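Local structure of sensor histidine kinase PdtaS (Mycobacterium tuberculosis, 2YKF) at residues L16-V27 and V118-A126; D50-Q58 and T70-A79. The protein acts as the sensor kinase of the PdtaR/PdtaS two-component system, probably autophosphorylating on a histidine when c-di-GMP rises during nutrient deprivation. All blocks are in the same frame, centred on the assembly; numbering follows the deposited sequence.

How the contacts relate
Both contacts belong to the N-terminal GAF domain of the sensor region, and both reach its five-stranded antiparallel sheet. Contact 1 packs helix 18-38 on the hairpin of strands 114-120 and 123-131, at one end of the strand order. Contact 2 adds the short strand 76-77 to strand 53-59, at the other end. Strand 41-47 lies between the two halves. The contact centres are about 17 Å apart, and the nearest atoms are about 6 Å apart without touching. Along the chain, contact 2 is nested inside the loop closed by contact 1. Contact 1 joins chain-distant parts of the GAF domain, and contact 2 closes a local strand pairing within it; both lie upstream of the PAS-like region.

Contact 1. Residues L16-V27 and V118-A126; sequences LPGSAVDHLHAV and VRFGDQVVA
The start of helix 18-38 lies against the beta hairpin of strands 114-120 and 123-131 in the GAF domain, with Phe120 resting on the first helical turn. The Phe120 ring takes Ala20 CA over its face in a CH-pi contact, 4.1 Å from CA to the ring centroid. Ser19 CB comes to 3.5 Å from Phe120 CE2. His23 CG is anti to its backbone N (chi1 -174°), which carries the imidazole alongside Phe120. Phe120 CD1 sits over one face of that imidazole, 3.6 Å from His23 CG, and the two ring planes are oblique at 38°. A water lies in the imidazole plane between His23 NE2 and Arg119 O; its distance to NE2 is doubtfully short.

Deeper in, the contact is aliphatic. Leu24 CD2 meets Ala126 CB at 3.6 Å and also touches Val125 CG2. The other branch of that valine, Val125 CG1, packs 3.7 Å from Leu16 CD2 and also reaches Ala20 CB. Val27 CG2 meets Val118 CG1. Val125 and Ala126 both face Val118 in a classic beta bulge, and both side chains point to the helix. Met44 of strand 41-47 continues this apolar layer. The arrangement is a helix packed on an antiparallel sheet, as in GAF domains.

Contact 2. Residues D50-Q58 and T70-A79; sequences DGVLVCVAQ and TDAVGTVVAA
Leu53 and Val77 form an antiparallel hydrogen-bonded pair at the edge of the GAF sheet. Leu53 N donates to Val77 O at 2.9 Å, and Val77 N returns a bond to Leu53 O. Val54 and Val76 follow as a non-hydrogen-bonded pair, with Val54 CG2 beside Val76 CG2. Cys55 N then donates to Thr75 O, while Cys55 O accepts from Gly74 N at 2.7 Å. A type II turn from Ala72 to Thr75 ends the pairing. There Ala72 O takes two bonds from one face of its plane, from Thr75 N and, at 2.7 Å, from Thr75 OG1.

Beyond the turn, Gln58 stretches out fully, chi1 171° and chi2 174°, and its amide reaches backbone groups. Gln58 OE1 accepts from Ala72 N at 2.8 Å. Gln58 NE2 donates to Thr70 O at 3.3 Å, with that oxygen in the amide plane. Asp71 OD1 accepts from Val73 N at 3.0 Å, from above the carboxylate plane, making an Asx turn. Gln58 OE1 and Asp71 OD1, both acceptors, lie close together, and a water donates to the first and weakly to the second. Asp71 OD2 forms a salt bridge with Arg205 and a hydrogen bond with His204, both of the second subunit. The Gln58 amide thus takes the place of a backbone partner for the loop that precedes strand 76-77, and the aspartate joins this loop to the dimer interface.

Contact 1. Residues L16-V27 and V118-A126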
loop_
_atom_site.group_PDB
_atom_site.type_symbol
_atom_site.label_atom_id
_atom_site.label_comp_id
_atom_site.label_asym_id
_atom_site.label_seq_id
_atom_site.Cartn_x
_atom_site.Cartn_y
_atom_site.Cartn_z
ATOM N N LEU A 16 8.242 -6.417 30.604
ATOM C CA LEU A 16 8.415 -5.037 30.168
ATOM C C LEU A 16 7.370 -4.180 30.813
ATOM O O LEU A 16 6.223 -4.610 30.990
ATOM C CB LEU A 16 8.298 -4.942 28.635
ATOM C CG LEU A 16 9.492 -5.500 27.843
ATOM C CD1 LEU A 16 9.097 -5.729 26.379
ATOM C CD2 LEU A 16 10.706 -4.548 27.905
ATOM N N PRO A 17 7.759 -2.961 31.197
ATOM C CA PRO A 17 6.799 -2.030 31.801
ATOM C C PRO A 17 5.808 -1.514 30.728
ATOM O O PRO A 17 6.146 -1.542 29.542
ATOM C CB PRO A 17 7.699 -0.898 32.298
ATOM C CG PRO A 17 8.916 -0.917 31.435
ATOM C CD PRO A 17 9.107 -2.373 31.033
ATOM N N GLY A 18 4.616 -1.076 31.152
ATOM C CA GLY A 18 3.584 -0.588 30.241
ATOM C C GLY A 18 4.053 0.476 29.237
ATOM O O GLY A 18 3.563 0.533 28.119
ATOM N N SER A 19 4.980 1.346 29.633
ATOM C CA SER A 19 5.570 2.293 28.711
ATOM C C SER A 19 6.317 1.639 27.564
ATOM O O SER A 19 6.208 2.078 26.387
ATOM C CB SER A 19 6.552 3.188 29.442
ATOM O OG SER A 19 5.827 4.189 30.073
ATOM N N ALA A 20 7.170 0.673 27.877
ATOM C CA ALA A 20 7.874 0.008 26.771
ATOM C C ALA A 20 6.916 -0.866 25.977
ATOM O O ALA A 20 7.101 -1.028 24.793
ATOM C CB ALA A 20 9.102 -0.819 27.242
ATOM N N VAL A 21 5.947 -1.492 26.651
ATOM C CA VAL A 21 4.906 -2.243 25.924
ATOM C C VAL A 21 4.198 -1.336 24.867
ATOM O O VAL A 21 4.122 -1.699 23.694
ATOM C CB VAL A 21 3.922 -2.927 26.848
ATOM C CG1 VAL A 21 2.715 -3.459 26.049
ATOM C CG2 VAL A 21 4.632 -4.126 27.630
ATOM N N ASP A 22 3.752 -0.151 25.279
ATOM C CA ASP A 22 3.267 0.884 24.333
ATOM C C ASP A 22 4.167 1.192 23.179
ATOM O O ASP A 22 3.698 1.310 22.057
ATOM C CB ASP A 22 3.105 2.226 25.041
ATOM C CG ASP A 22 1.939 2.268 25.908
ATOM O OD1 ASP A 22 1.061 1.361 25.789
ATOM O OD2 ASP A 22 1.860 3.269 26.683
ATOM N N HIS A 23 5.445 1.413 23.465
ATOM C CA HIS A 23 6.378 1.694 22.431
ATOM C C HIS A 23 6.459 0.545 21.388
ATOM O O HIS A 23 6.552 0.812 20.192
ATOM C CB HIS A 23 7.747 1.943 23.026
ATOM C CG HIS A 23 8.773 2.391 22.033
ATOM N ND1 HIS A 23 8.749 3.639 21.449
ATOM C CD2 HIS A 23 9.881 1.773 21.558
ATOM C CE1 HIS A 23 9.807 3.777 20.671
ATOM N NE2 HIS A 23 10.523 2.658 20.735
ATOM N N LEU A 24 6.446 -0.715 21.834
ATOM C CA LEU A 24 6.511 -1.793 20.857
ATOM C C LEU A 24 5.239 -1.838 20.051
ATOM O O LEU A 24 5.290 -2.124 18.853
ATOM C CB LEU A 24 6.812 -3.180 21.478
ATOM C CG LEU A 24 8.233 -3.224 22.107
ATOM C CD1 LEU A 24 8.477 -4.593 22.696
ATOM C CD2 LEU A 24 9.285 -2.926 21.103
ATOM N N HIS A 25 4.097 -1.598 20.688
ATOM C CA HIS A 25 2.828 -1.535 19.934
ATOM C C HIS A 25 2.917 -0.456 18.823
ATOM O O HIS A 25 2.505 -0.679 17.683
ATOM C CB HIS A 25 1.644 -1.188 20.836
ATOM C CG HIS A 25 1.106 -2.351 21.606
ATOM N ND1 HIS A 25 0.211 -3.255 21.067
ATOM C CD2 HIS A 25 1.262 -2.713 22.910
ATOM C CE1 HIS A 25 -0.146 -4.138 21.996
ATOM N NE2 HIS A 25 0.480 -3.833 23.120
ATOM N N ALA A 26 3.439 0.695 19.189
ATOM C CA ALA A 26 3.720 1.808 18.225
ATOM C C ALA A 26 4.672 1.407 17.094
ATOM O O ALA A 26 4.440 1.740 15.914
ATOM C CB ALA A 26 4.274 3.059 19.008
ATOM N N VAL A 27 5.769 0.692 17.408
ATOM C CA VAL A 27 6.627 0.180 16.359
ATOM C C VAL A 27 5.860 -0.661 15.323
ATOM O O VAL A 27 5.982 -0.418 14.082
ATOM C CB VAL A 27 7.790 -0.724 16.913
ATOM C CG1 VAL A 27 8.548 -1.389 15.721
ATOM C CG2 VAL A 27 8.748 0.171 17.817
ATOM N N VAL A 118 15.786 -2.078 19.096
ATOM C CA VAL A 118 14.780 -1.091 19.315
ATOM C C VAL A 118 15.006 -0.650 20.758
ATOM O O VAL A 118 14.890 -1.484 21.658
ATOM C CB VAL A 118 13.387 -1.717 19.203
ATOM C CG1 VAL A 118 12.285 -0.686 19.514
ATOM C CG2 VAL A 118 13.162 -2.312 17.780
ATOM N N ARG A 119 15.335 0.629 20.963
ATOM C CA ARG A 119 15.510 1.204 22.322
ATOM C C ARG A 119 14.311 1.973 22.793
ATOM O O ARG A 119 13.552 2.626 21.959
ATOM C CB ARG A 119 16.725 2.103 22.403
ATOM C CG ARG A 119 17.902 1.371 22.922
ATOM C CD ARG A 119 19.185 2.248 23.121
ATOM N NE ARG A 119 20.347 1.334 23.112
ATOM C CZ ARG A 119 20.967 0.863 22.017
ATOM N NH1 ARG A 119 20.576 1.225 20.793
ATOM N NH2 ARG A 119 21.994 0.019 22.132
ATOM N N PHE A 120 14.078 1.842 24.107
ATOM C CA PHE A 120 13.139 2.644 24.817
ATOM C C PHE A 120 13.652 2.925 26.246
ATOM O O PHE A 120 14.046 2.011 26.985
ATOM C CB PHE A 120 11.788 1.956 24.927
ATOM C CG PHE A 120 10.774 2.781 25.659
ATOM C CD1 PHE A 120 10.112 3.829 25.002
ATOM C CD2 PHE A 120 10.554 2.594 27.015
ATOM C CE1 PHE A 120 9.186 4.624 25.688
ATOM C CE2 PHE A 120 9.632 3.393 27.707
ATOM C CZ PHE A 120 8.959 4.411 27.025
ATOM N N GLY A 121 13.558 4.177 26.657
ATOM C CA GLY A 121 14.328 4.639 27.800
ATOM C C GLY A 121 15.704 4.481 27.186
ATOM O O GLY A 121 15.909 4.845 25.989
ATOM N N ASP A 122 16.593 3.850 27.935
ATOM C CA ASP A 122 17.877 3.424 27.398
ATOM C C ASP A 122 18.101 1.914 27.437
ATOM O O ASP A 122 19.253 1.464 27.470
ATOM C CB ASP A 122 19.025 4.149 28.105
ATOM C CG ASP A 122 19.826 5.018 27.152
ATOM O OD1 ASP A 122 20.626 4.455 26.365
ATOM O OD2 ASP A 122 19.639 6.263 27.164
ATOM N N GLN A 123 17.018 1.131 27.475
ATOM C CA GLN A 123 17.180 -0.302 27.352
ATOM C C GLN A 123 16.801 -0.810 25.932
ATOM O O GLN A 123 15.945 -0.231 25.249
ATOM C CB GLN A 123 16.537 -1.093 28.537
ATOM C CG GLN A 123 15.037 -0.920 28.774
ATOM C CD GLN A 123 14.329 -2.166 29.420
ATOM O OE1 GLN A 123 14.924 -3.262 29.556
ATOM N NE2 GLN A 123 13.034 -1.995 29.781
ATOM N N VAL A 124 17.483 -1.830 25.460
ATOM C CA VAL A 124 17.055 -2.504 24.248
ATOM C C VAL A 124 15.869 -3.325 24.700
ATOM O O VAL A 124 16.023 -4.317 25.504
ATOM C CB VAL A 124 18.119 -3.396 23.672
ATOM C CG1 VAL A 124 17.549 -4.236 22.546
ATOM C CG2 VAL A 124 19.333 -2.576 23.195
ATOM N N VAL A 125 14.674 -2.924 24.241
ATOM C CA VAL A 125 13.438 -3.658 24.587
ATOM C C VAL A 125 13.001 -4.709 23.580
ATOM O O VAL A 125 12.159 -5.584 23.902
ATOM C CB VAL A 125 12.271 -2.719 24.952
ATOM C CG1 VAL A 125 12.635 -1.868 26.149
ATOM C CG2 VAL A 125 11.897 -1.783 23.722
ATOM N N ALA A 126 13.551 -4.641 22.379
ATOM C CA ALA A 126 13.301 -5.644 21.363
ATOM C C ALA A 126 14.401 -5.572 20.373
ATOM O O ALA A 126 15.145 -4.594 20.338
ATOM C CB ALA A 126 11.871 -5.412 20.619
HETATM O O HOH W 1 12.504 3.039 19.257
#

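Contact 2. Residues D50-Q58 and T70-A79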
loop_
_atom_site.group_PDB
_atom_site.type_symbol
_atom_site.label_atom_id
_atom_site.label_comp_id
_atom_site.label_asym_id
_atom_site.label_seq_id
_atom_site.Cartn_x
_atom_site.Cartn_y
_atom_site.Cartn_z
ATOM N N ASP A 50 13.996 -15.948 31.301
ATOM C CA ASP A 50 14.796 -17.126 30.906
ATOM C C ASP A 50 16.000 -16.824 30.000
ATOM O O ASP A 50 16.881 -17.695 29.835
ATOM C CB ASP A 50 13.900 -18.159 30.180
ATOM C CG ASP A 50 12.752 -18.670 31.041
ATOM O OD1 ASP A 50 13.021 -19.412 32.014
ATOM O OD2 ASP A 50 11.573 -18.369 30.717
ATOM N N GLY A 51 16.060 -15.620 29.417
ATOM C CA GLY A 51 17.025 -15.340 28.340
ATOM C C GLY A 51 16.552 -16.002 27.029
ATOM O O GLY A 51 17.224 -15.915 25.988
ATOM N N VAL A 52 15.423 -16.710 27.091
ATOM C CA VAL A 52 14.854 -17.356 25.905
ATOM C C VAL A 52 14.246 -16.232 24.970
ATOM O O VAL A 52 13.744 -15.217 25.455
ATOM C CB VAL A 52 13.820 -18.479 26.316
ATOM C CG1 VAL A 52 12.858 -18.814 25.214
ATOM C CG2 VAL A 52 14.569 -19.821 26.822
ATOM N N LEU A 53 14.302 -16.444 23.661
ATOM C CA LEU A 53 13.819 -15.457 22.688
ATOM C C LEU A 53 12.456 -15.850 22.092
ATOM O O LEU A 53 12.259 -17.002 21.731
ATOM C CB LEU A 53 14.841 -15.286 21.570
ATOM C CG LEU A 53 16.264 -15.023 22.006
ATOM C CD1 LEU A 53 17.135 -14.749 20.793
ATOM C CD2 LEU A 53 16.365 -13.904 23.011
ATOM N N VAL A 54 11.574 -14.854 21.928
ATOM C CA VAL A 54 10.257 -15.037 21.372
ATOM C C VAL A 54 10.030 -14.033 20.238
ATOM O O VAL A 54 10.259 -12.797 20.409
ATOM C CB VAL A 54 9.211 -14.766 22.464
ATOM C CG1 VAL A 54 7.791 -15.038 21.960
ATOM C CG2 VAL A 54 9.547 -15.591 23.713
ATOM N N CYS A 55 9.617 -14.538 19.074
ATOM C CA CYS A 55 9.186 -13.610 17.979
ATOM C C CYS A 55 7.726 -13.200 18.248
ATOM O O CYS A 55 6.808 -14.065 18.349
ATOM C CB CYS A 55 9.303 -14.260 16.599
ATOM S SG CYS A 55 8.629 -13.197 15.237
ATOM N N VAL A 56 7.485 -11.885 18.377
ATOM C CA VAL A 56 6.188 -11.405 18.814
ATOM C C VAL A 56 5.469 -10.625 17.675
ATOM O O VAL A 56 4.313 -10.291 17.851
ATOM C CB VAL A 56 6.264 -10.472 20.072
ATOM C CG1 VAL A 56 6.760 -11.258 21.352
ATOM C CG2 VAL A 56 7.218 -9.330 19.789
ATOM N N ALA A 57 6.132 -10.392 16.541
ATOM C CA ALA A 57 5.485 -9.669 15.420
ATOM C C ALA A 57 6.302 -9.856 14.211
ATOM O O ALA A 57 7.514 -10.165 14.294
ATOM C CB ALA A 57 5.272 -8.137 15.701
ATOM N N GLN A 58 5.651 -9.679 13.045
ATOM C CA GLN A 58 6.313 -9.895 11.810
ATOM C C GLN A 58 5.665 -8.986 10.753
ATOM O O GLN A 58 4.409 -8.796 10.760
ATOM C CB GLN A 58 6.049 -11.358 11.405
ATOM C CG GLN A 58 6.524 -11.709 9.937
ATOM C CD GLN A 58 6.352 -13.217 9.683
ATOM O OE1 GLN A 58 5.751 -13.917 10.495
ATOM N NE2 GLN A 58 6.891 -13.707 8.581
ATOM N N THR A 70 6.500 -18.319 5.907
ATOM C CA THR A 70 5.883 -18.956 7.048
ATOM C C THR A 70 5.579 -17.923 8.131
ATOM O O THR A 70 6.251 -16.916 8.209
ATOM C CB THR A 70 6.839 -20.071 7.564
ATOM O OG1 THR A 70 6.630 -21.240 6.746
ATOM C CG2 THR A 70 6.607 -20.419 9.021
ATOM N N ASP A 71 4.529 -18.160 8.918
ATOM C CA ASP A 71 4.236 -17.257 10.002
ATOM C C ASP A 71 5.192 -17.497 11.173
ATOM O O ASP A 71 5.104 -18.521 11.837
ATOM C CB ASP A 71 2.792 -17.407 10.461
ATOM C CG ASP A 71 2.365 -16.311 11.460
ATOM O OD1 ASP A 71 3.228 -15.517 11.937
ATOM O OD2 ASP A 71 1.148 -16.269 11.794
ATOM N N ALA A 72 6.045 -16.514 11.476
ATOM C CA ALA A 72 7.022 -16.646 12.582
ATOM C C ALA A 72 6.562 -16.215 13.988
ATOM O O ALA A 72 7.251 -16.486 15.028
ATOM C CB ALA A 72 8.380 -15.934 12.186
ATOM N N VAL A 73 5.396 -15.580 14.070
ATOM C CA VAL A 73 4.920 -15.025 15.304
ATOM C C VAL A 73 4.614 -16.152 16.287
ATOM O O VAL A 73 4.012 -17.163 15.891
ATOM C CB VAL A 73 3.655 -14.196 15.094
ATOM C CG1 VAL A 73 3.186 -13.689 16.415
ATOM C CG2 VAL A 73 3.971 -12.967 14.137
ATOM N N GLY A 74 5.043 -15.968 17.542
ATOM C CA GLY A 74 4.846 -16.957 18.600
ATOM C C GLY A 74 5.998 -17.958 18.682
ATOM O O GLY A 74 6.060 -18.738 19.608
ATOM N N THR A 75 6.893 -17.955 17.706
ATOM C CA THR A 75 8.103 -18.803 17.739
ATOM C C THR A 75 8.945 -18.515 19.012
ATOM O O THR A 75 9.308 -17.373 19.279
ATOM C CB THR A 75 9.045 -18.475 16.564
ATOM O OG1 THR A 75 8.475 -18.892 15.328
ATOM C CG2 THR A 75 10.401 -19.195 16.718
ATOM N N VAL A 76 9.352 -19.582 19.718
ATOM C CA VAL A 76 10.057 -19.462 20.992
ATOM C C VAL A 76 11.305 -20.299 20.836
ATOM O O VAL A 76 11.257 -21.488 20.439
ATOM C CB VAL A 76 9.203 -19.990 22.157
ATOM C CG1 VAL A 76 10.027 -20.079 23.463
ATOM C CG2 VAL A 76 7.956 -19.101 22.422
ATOM N N VAL A 77 12.436 -19.681 21.075
ATOM C CA VAL A 77 13.681 -20.266 20.619
ATOM C C VAL A 77 14.756 -20.034 21.682
ATOM O O VAL A 77 14.761 -18.996 22.383
ATOM C CB VAL A 77 14.044 -19.671 19.238
ATOM C CG1 VAL A 77 15.330 -18.911 19.267
ATOM C CG2 VAL A 77 14.016 -20.712 18.134
ATOM N N ALA A 78 15.639 -21.018 21.857
ATOM C CA ALA A 78 16.729 -20.811 22.780
ATOM C C ALA A 78 17.663 -19.654 22.278
ATOM O O ALA A 78 17.887 -19.464 21.053
ATOM C CB ALA A 78 17.483 -22.095 23.028
ATOM N N ALA A 79 18.124 -18.859 23.238
ATOM C CA ALA A 79 18.938 -17.667 22.959
ATOM C C ALA A 79 20.174 -17.982 22.140
ATOM O O ALA A 79 20.525 -17.218 21.253
ATOM C CB ALA A 79 19.329 -16.959 24.249
HETATM O O HOH W 2 3.023 -13.402 10.467
#